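Local coordinates for protein aminoglycoside phosphotransferase (Streptomyces rimosus, PDB 6FUC) that probably transfers a phosphate group from ATP to the 3''-hydroxyl of streptomycin, a modification that gives resistance to this aminoglycoside antibiotic, at residues Ala169-Val172 with Gly173-Ala177; Asp217-Ala220 with Asp221-Leu224; Arg257-Glu260 with Arg261-His265. All coordinates share one frame; numbering follows the deposited sequence. Where two conformers were deposited one is given.

Interaction 1 (Ala169-Val172 with Gly173-Ala177); sequences APYV and GQRLA
The Tyr171 ring has the terminal amide of Gln174 at its edge, near the ring plane, with the two planes 58° apart. Arg175 approaches the same ring obliquely, NH2 lying 4.1 Å from Tyr171 CD1. Its guanidinium is only 18° from parallel with the ring. Chi1 of Arg175 (-63°) sets CG anti to its carbonyl carbon, 3.2 Å from Tyr171 O; a bend at chi2 then turns the rest of the chain alongside the ring. NH1 of Arg175 is held by Gln178 OE1, one turn further on.

The contact is the start of helix 172-181, entered from a short 3-10 segment. Arg175 N donates to Tyr171 O at 2.9 Å, and Leu176 N donates to Val172 O at 2.8 Å. One residue earlier, a water bridges the pair instead of a direct bond. It donates to Pro170 O and accepts from Gln174 N, 2.8 and 2.9 Å away respectively. On another side of the turn, Val172 CG1 packs alongside Leu176 CD1 at 3.6 Å.

Residues 169-171 join helix 161-168 to helix 172-181 at the protein surface. Val172 rests on Phe135 and Leu176 on Leu131, both of helix 131-143. Arg175 is buried against helix 257-266.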
loop_
_atom_site.group_PDB
_atom_site.type_symbol
_atom_site.label_atom_id
_atom_site.label_comp_id
_atom_site.label_asym_id
_atom_site.label_seq_id
_atom_site.Cartn_x
_atom_site.Cartn_y
_atom_site.Cartn_z
ATOM N N ALA A 169 18.057 -10.408 -7.589
ATOM C CA ALA A 169 18.134 -11.792 -7.161
ATOM C C ALA A 169 19.368 -12.153 -6.325
ATOM O O ALA A 169 19.228 -12.950 -5.378
ATOM C CB ALA A 169 17.964 -12.744 -8.323
ATOM N N PRO A 170 20.574 -11.660 -6.643
ATOM C CA PRO A 170 21.731 -12.054 -5.871
ATOM C C PRO A 170 21.731 -11.557 -4.432
ATOM O O PRO A 170 22.551 -12.030 -3.649
ATOM C CB PRO A 170 22.940 -11.434 -6.673
ATOM C CG PRO A 170 22.390 -11.213 -8.045
ATOM C CD PRO A 170 20.946 -10.840 -7.834
ATOM N N TYR A 171 20.896 -10.552 -4.170
ATOM C CA TYR A 171 20.899 -9.889 -2.860
ATOM C C TYR A 171 19.829 -10.372 -1.945
ATOM O O TYR A 171 19.690 -9.829 -0.831
ATOM C CB TYR A 171 20.866 -8.371 -3.068
ATOM C CG TYR A 171 22.163 -7.921 -3.634
ATOM C CD1 TYR A 171 23.242 -7.721 -2.801
ATOM C CD2 TYR A 171 22.351 -7.782 -5.002
ATOM C CE1 TYR A 171 24.487 -7.444 -3.285
ATOM C CE2 TYR A 171 23.634 -7.494 -5.512
ATOM C CZ TYR A 171 24.663 -7.317 -4.621
ATOM O OH TYR A 171 25.938 -6.952 -5.024
ATOM N N VAL A 172 19.057 -11.389 -2.343
ATOM C CA VAL A 172 17.998 -11.853 -1.496
ATOM C C VAL A 172 18.499 -12.289 -0.127
ATOM O O VAL A 172 17.900 -11.975 0.887
ATOM C CB VAL A 172 17.168 -12.911 -2.258
ATOM C CG1 VAL A 172 16.236 -13.674 -1.356
ATOM C CG2 VAL A 172 16.425 -12.223 -3.366
ATOM N N GLY A 173 19.586 -13.058 -0.092
ATOM C CA GLY A 173 20.101 -13.497 1.194
ATOM C C GLY A 173 20.500 -12.386 2.121
ATOM O O GLY A 173 20.179 -12.353 3.312
ATOM N N GLN A 174 21.251 -11.404 1.572
ATOM C CA GLN A 174 21.654 -10.263 2.385
ATOM C C GLN A 174 20.432 -9.526 2.904
ATOM O O GLN A 174 20.395 -9.105 4.066
ATOM C CB GLN A 174 22.538 -9.332 1.507
ATOM C CG GLN A 174 23.243 -8.249 2.211
ATOM C CD GLN A 174 24.195 -7.571 1.234
ATOM O OE1 GLN A 174 25.347 -8.010 1.024
ATOM N NE2 GLN A 174 23.722 -6.514 0.618
ATOM N N ARG A 175 19.458 -9.299 2.027
ATOM C CA ARG A 175 18.264 -8.534 2.421
ATOM C C ARG A 175 17.420 -9.364 3.405
ATOM O O ARG A 175 16.815 -8.787 4.324
ATOM C CB ARG A 175 17.507 -8.114 1.200
ATOM C CG ARG A 175 18.286 -7.190 0.289
ATOM C CD ARG A 175 18.448 -5.774 0.811
ATOM N NE ARG A 175 19.448 -5.097 -0.118
ATOM C CZ ARG A 175 20.707 -4.995 0.115
ATOM N NH1 ARG A 175 21.183 -5.371 1.284
ATOM N NH2 ARG A 175 21.473 -4.513 -0.854
ATOM N N LEU A 176 17.380 -10.685 3.261
ATOM C CA LEU A 176 16.710 -11.509 4.237
ATOM C C LEU A 176 17.340 -11.374 5.624
ATOM O O LEU A 176 16.649 -11.365 6.636
ATOM C CB LEU A 176 16.696 -12.985 3.848
ATOM C CG LEU A 176 15.677 -13.354 2.778
ATOM C CD1 LEU A 176 16.057 -14.715 2.127
ATOM C CD2 LEU A 176 14.266 -13.441 3.297
ATOM N N ALA A 177 18.672 -11.293 5.691
ATOM C CA ALA A 177 19.315 -11.128 6.972
ATOM C C ALA A 177 18.942 -9.797 7.600
ATOM O O ALA A 177 18.709 -9.720 8.831
ATOM C CB ALA A 177 20.804 -11.284 6.813
HETATM O O HOH W 1 22.678 -12.037 -0.831
#

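Interaction 2 (Asp217-Ala220 with Asp221-Leu224); sequences DPYA and DLAL
Pro218 O takes two backbone N-H groups: Leu222 N at 3.0 Å, lying in the carbonyl plane, and Asp221 N through a weak bond at 3.1 Å. This is the N-terminal turn of helix 219-233. An Asx turn precedes it, in which Asp217 OD1 accepts from Tyr219 N at 2.8 Å. That capping bond uses the anti side of the carboxylate and serves an N-H at the helix start. Ala223 N then continues the helical pattern by donating to Tyr219 O.

The Asp221 carboxylate is buried, and both oxygens have partners. OD2 accepts from His118 NE2 and His187 N, and OD1 from Gly188 N. A water also donates to OD1 at 2.7 Å and to Ala220 O at 2.8 Å, so it clips the side chain to its own helix. These bonds should fix the carboxylate's rotation and probably favour its charged form. His187 and Gly188 open the His-Gly-Asp sequence that marks the catalytic loop in this kinase-like family. Asp221 thus ties the helix to that loop, much as the aspartate of helix F does in protein kinases.

Away from that carboxylate, Tyr219 and Leu222 meet obliquely. Tyr219 CG lies anti to its carbonyl carbon (chi1 -78°), which sets the ring beside Leu222. Leu222 CB is 4.0 Å from Tyr219 CD1. Tyr219 OH reaches Ala254 O beyond the helix. Over one ring face, toward the rim, sits Leu222 CD1, 4.1 Å above the plane.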
loop_
_atom_site.group_PDB
_atom_site.type_symbol
_atom_site.label_atom_id
_atom_site.label_comp_id
_atom_site.label_asym_id
_atom_site.label_seq_id
_atom_site.Cartn_x
_atom_site.Cartn_y
_atom_site.Cartn_z
ATOM N N ASP A 217 10.713 -5.976 6.334
ATOM C CA ASP A 217 11.680 -4.953 6.656
ATOM C C ASP A 217 10.981 -3.571 6.608
ATOM O O ASP A 217 10.214 -3.331 5.668
ATOM C CB ASP A 217 12.807 -5.046 5.611
ATOM C CG ASP A 217 13.968 -4.139 5.838
ATOM O OD1 ASP A 217 13.813 -2.919 6.035
ATOM O OD2 ASP A 217 15.084 -4.639 5.813
ATOM N N PRO A 218 11.259 -2.673 7.565
ATOM C CA PRO A 218 10.596 -1.349 7.470
ATOM C C PRO A 218 10.811 -0.615 6.159
ATOM O O PRO A 218 9.990 0.214 5.790
ATOM C CB PRO A 218 11.193 -0.596 8.637
ATOM C CG PRO A 218 12.460 -1.305 9.000
ATOM C CD PRO A 218 12.161 -2.774 8.710
ATOM N N TYR A 219 11.952 -0.846 5.497
ATOM C CA TYR A 219 12.152 -0.198 4.174
ATOM C C TYR A 219 11.202 -0.633 3.085
ATOM O O TYR A 219 11.079 0.060 2.094
ATOM C CB TYR A 219 13.639 -0.330 3.743
ATOM C CG TYR A 219 14.503 0.652 4.443
ATOM C CD1 TYR A 219 14.465 1.978 4.083
ATOM C CD2 TYR A 219 15.274 0.327 5.519
ATOM C CE1 TYR A 219 15.199 2.929 4.739
ATOM C CE2 TYR A 219 16.064 1.288 6.201
ATOM C CZ TYR A 219 15.960 2.595 5.838
ATOM O OH TYR A 219 16.680 3.569 6.488
ATOM N N ALA A 220 10.500 -1.768 3.266
ATOM C CA ALA A 220 9.453 -2.112 2.326
ATOM C C ALA A 220 8.416 -0.999 2.275
ATOM O O ALA A 220 7.786 -0.775 1.219
ATOM C CB ALA A 220 8.814 -3.450 2.673
ATOM N N ASP A 221 8.160 -0.373 3.403
ATOM C CA ASP A 221 7.292 0.789 3.523
ATOM C C ASP A 221 8.025 2.078 3.250
ATOM O O ASP A 221 7.548 2.907 2.438
ATOM C CB ASP A 221 6.671 0.842 4.944
ATOM C CG ASP A 221 5.421 0.040 5.184
ATOM O OD1 ASP A 221 4.942 -0.647 4.274
ATOM O OD2 ASP A 221 4.954 0.097 6.350
ATOM N N LEU A 222 9.159 2.329 3.884
ATOM C CA LEU A 222 9.786 3.633 3.776
ATOM C C LEU A 222 10.239 3.943 2.345
ATOM O O LEU A 222 10.184 5.086 1.918
ATOM C CB LEU A 222 10.924 3.792 4.725
ATOM C CG LEU A 222 10.604 3.621 6.223
ATOM C CD1 LEU A 222 11.866 3.771 7.055
ATOM C CD2 LEU A 222 9.443 4.563 6.600
ATOM N N ALA A 223 10.660 2.917 1.587
ATOM C CA ALA A 223 11.095 3.183 0.218
ATOM C C ALA A 223 9.982 3.824 -0.596
ATOM O O ALA A 223 10.208 4.725 -1.413
ATOM C CB ALA A 223 11.585 1.924 -0.456
ATOM N N LEU A 224 8.774 3.295 -0.457
ATOM C CA LEU A 224 7.625 3.791 -1.256
ATOM C C LEU A 224 7.162 5.146 -0.780
ATOM O O LEU A 224 6.815 6.003 -1.579
ATOM C CB LEU A 224 6.475 2.794 -1.200
ATOM C CG LEU A 224 6.739 1.368 -1.660
ATOM C CD1 LEU A 224 5.482 0.583 -1.676
ATOM C CD2 LEU A 224 7.660 1.187 -2.791
HETATM O O HOH W 2 4.974 -0.617 1.554
#

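Interaction 3 (Arg257-Glu260 with Arg261-His265); sequences RDRE and RFYLH
Arg259 and Tyr263 run side by side on the buried flank of helix 257-266. The aliphatic part does the touching: Arg259 CG lies 4.1 Å from Tyr263 CE2. The Arg259 guanidinium is turned 56° from the ring and is engaged elsewhere, in salt bridges with Asp217 and Asp256 and a hydrogen bond with Gln182. Tyr263 CD2 also comes within 3.3 Å of Arg259 O. Phe262 adds to this packed side, with CD2 3.9 Å above the centre of the Tyr263 ring.

The backbone is regular. Leu264 N donates to Glu260 O at 2.9 Å, while the bond from Tyr263 N to Arg259 O is weak and longer, at 3.3 Å.

The exposed flank is looser. Asp258 and Arg261 point the same way, but Asp258 OD1 stays 4.1 Å from Arg261 NH1, too far for a salt bridge. The carboxylate lies at the guanidinium edge with the planes nearly perpendicular (86°).

Between the two sides, exposed Arg257 reaches buried Glu260, NH1 to OE1 at 2.6 Å, in the guanidinium plane and on the syn lone pair. Glu260 reaches NH1 with an extended chain, CG anti to the backbone N (chi1 -179°). Arg257 NH1 also meets Glu244. Paired with Arg257 and Arg259, the carboxylates of Glu260 and Asp217 are probably kept ionised. Bridges to Glu244 and Asp217 link the helix to neighbouring segments, whereas Asp258 and Arg261 may attract only at longer range.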
loop_
_atom_site.group_PDB
_atom_site.type_symbol
_atom_site.label_atom_id
_atom_site.label_comp_id
_atom_site.label_asym_id
_atom_site.label_seq_id
_atom_site.Cartn_x
_atom_site.Cartn_y
_atom_site.Cartn_z
ATOM N N ARG A 257 20.680 3.481 2.171
ATOM C CA ARG A 257 20.199 3.723 0.826
ATOM C C ARG A 257 20.171 2.474 -0.047
ATOM O O ARG A 257 19.283 2.401 -0.853
ATOM C CB ARG A 257 20.988 4.878 0.195
ATOM C CG ARG A 257 20.775 6.214 0.928
ATOM C CD ARG A 257 19.391 6.640 1.285
ATOM N NE ARG A 257 19.266 8.036 1.567
ATOM C CZ ARG A 257 18.127 8.731 1.529
ATOM N NH1 ARG A 257 16.918 8.149 1.263
ATOM N NH2 ARG A 257 18.189 10.040 1.797
ATOM N N ASP A 258 21.113 1.544 0.062
ATOM C CA ASP A 258 21.060 0.357 -0.756
ATOM C C ASP A 258 19.859 -0.489 -0.407
ATOM O O ASP A 258 19.231 -1.067 -1.255
ATOM C CB ASP A 258 22.358 -0.487 -0.610
ATOM C CG ASP A 258 23.568 0.191 -1.140
ATOM O OD1 ASP A 258 23.494 1.200 -1.877
ATOM O OD2 ASP A 258 24.658 -0.312 -0.786
ATOM N N ARG A 259 19.584 -0.626 0.885
ATOM C CA ARG A 259 18.455 -1.401 1.315
ATOM C C ARG A 259 17.126 -0.716 0.802
ATOM O O ARG A 259 16.229 -1.355 0.328
ATOM C CB ARG A 259 18.505 -1.523 2.823
ATOM C CG ARG A 259 17.230 -2.300 3.146
ATOM C CD ARG A 259 17.360 -3.101 4.414
ATOM N NE ARG A 259 18.118 -2.320 5.384
ATOM C CZ ARG A 259 17.938 -2.350 6.690
ATOM N NH1 ARG A 259 18.751 -1.624 7.440
ATOM N NH2 ARG A 259 16.965 -3.061 7.260
ATOM N N GLU A 260 17.028 0.614 0.969
ATOM C CA GLU A 260 15.886 1.365 0.490
ATOM C C GLU A 260 15.657 1.133 -1.018
ATOM O O GLU A 260 14.553 0.888 -1.479
ATOM C CB GLU A 260 16.067 2.818 0.808
ATOM C CG GLU A 260 14.915 3.719 0.369
ATOM C CD GLU A 260 15.202 5.195 0.457
ATOM O OE1 GLU A 260 16.166 5.621 1.131
ATOM O OE2 GLU A 260 14.484 6.003 -0.156
ATOM N N ARG A 261 16.757 1.287 -1.766
ATOM C CA ARG A 261 16.668 1.162 -3.218
ATOM C C ARG A 261 16.246 -0.241 -3.653
ATOM O O ARG A 261 15.568 -0.407 -4.654
ATOM C CB ARG A 261 18.009 1.612 -3.842
ATOM C CG ARG A 261 18.136 3.088 -4.153
ATOM C CD ARG A 261 19.461 3.378 -4.880
ATOM N NE ARG A 261 19.574 2.536 -6.077
ATOM C CZ ARG A 261 20.393 1.495 -6.219
ATOM N NH1 ARG A 261 21.218 1.149 -5.234
ATOM N NH2 ARG A 261 20.388 0.804 -7.360
ATOM N N PHE A 262 16.723 -1.268 -2.917
ATOM C CA PHE A 262 16.336 -2.628 -3.229
ATOM C C PHE A 262 14.795 -2.715 -3.191
ATOM O O PHE A 262 14.190 -3.292 -4.092
ATOM C CB PHE A 262 16.973 -3.578 -2.218
ATOM C CG PHE A 262 16.587 -5.012 -2.350
ATOM C CD1 PHE A 262 17.236 -5.879 -3.192
ATOM C CD2 PHE A 262 15.494 -5.496 -1.660
ATOM C CE1 PHE A 262 16.832 -7.210 -3.316
ATOM C CE2 PHE A 262 15.083 -6.814 -1.788
ATOM C CZ PHE A 262 15.777 -7.664 -2.595
ATOM N N TYR A 263 14.178 -2.233 -2.107
ATOM C CA TYR A 263 12.707 -2.320 -2.034
ATOM C C TYR A 263 12.005 -1.429 -3.042
ATOM O O TYR A 263 10.955 -1.819 -3.569
ATOM C CB TYR A 263 12.235 -2.051 -0.579
ATOM C CG TYR A 263 12.533 -3.224 0.295
ATOM C CD1 TYR A 263 11.750 -4.380 0.219
ATOM C CD2 TYR A 263 13.624 -3.254 1.156
ATOM C CE1 TYR A 263 12.059 -5.511 0.955
ATOM C CE2 TYR A 263 13.920 -4.378 1.915
ATOM C CZ TYR A 263 13.175 -5.510 1.808
ATOM O OH TYR A 263 13.426 -6.653 2.494
ATOM N N LEU A 264 12.553 -0.250 -3.316
ATOM C CA LEU A 264 11.993 0.601 -4.361
ATOM C C LEU A 264 11.921 -0.125 -5.687
ATOM O O LEU A 264 10.959 -0.016 -6.403
ATOM C CB LEU A 264 12.810 1.880 -4.499
ATOM C CG LEU A 264 12.204 2.881 -5.479
ATOM C CD1 LEU A 264 10.808 3.385 -5.028
ATOM C CD2 LEU A 264 13.171 4.021 -5.661
ATOM N N HIS A 265 13.019 -0.829 -5.981
ATOM C CA HIS A 265 13.142 -1.504 -7.250
ATOM C C HIS A 265 12.384 -2.856 -7.333
ATOM O O HIS A 265 11.914 -3.226 -8.412
ATOM C CB HIS A 265 14.603 -1.715 -7.588
ATOM C CG HIS A 265 15.280 -0.425 -7.916
ATOM N ND1 HIS A 265 16.631 -0.359 -8.191
ATOM C CD2 HIS A 265 14.806 0.850 -8.006
ATOM C CE1 HIS A 265 16.945 0.909 -8.437
ATOM N NE2 HIS A 265 15.861 1.664 -8.325
#

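In the fold
All three interactions are local, in short continuous stretches at helix starts, so none closes a long loop. They follow in series, without nesting or crossing. Interaction 1 comes first and starts helix 172-181. Interaction 2 follows strand 214-216 and starts helix 219-233. Interaction 3 lies on helix 257-266 near the C terminus. In space the last helix lies between the other two. Interactions 2 and 3 have centres about 8 Å apart, and Ala223 CB packs on Glu260 O at 3.3 Å. Interactions 1 and 3 meet where Arg175 NE lies 3.6 Å from Phe262 CB. Interactions 1 and 2 do not touch. Helix 257-266 thus joins surface interaction 1 to buried interaction 2.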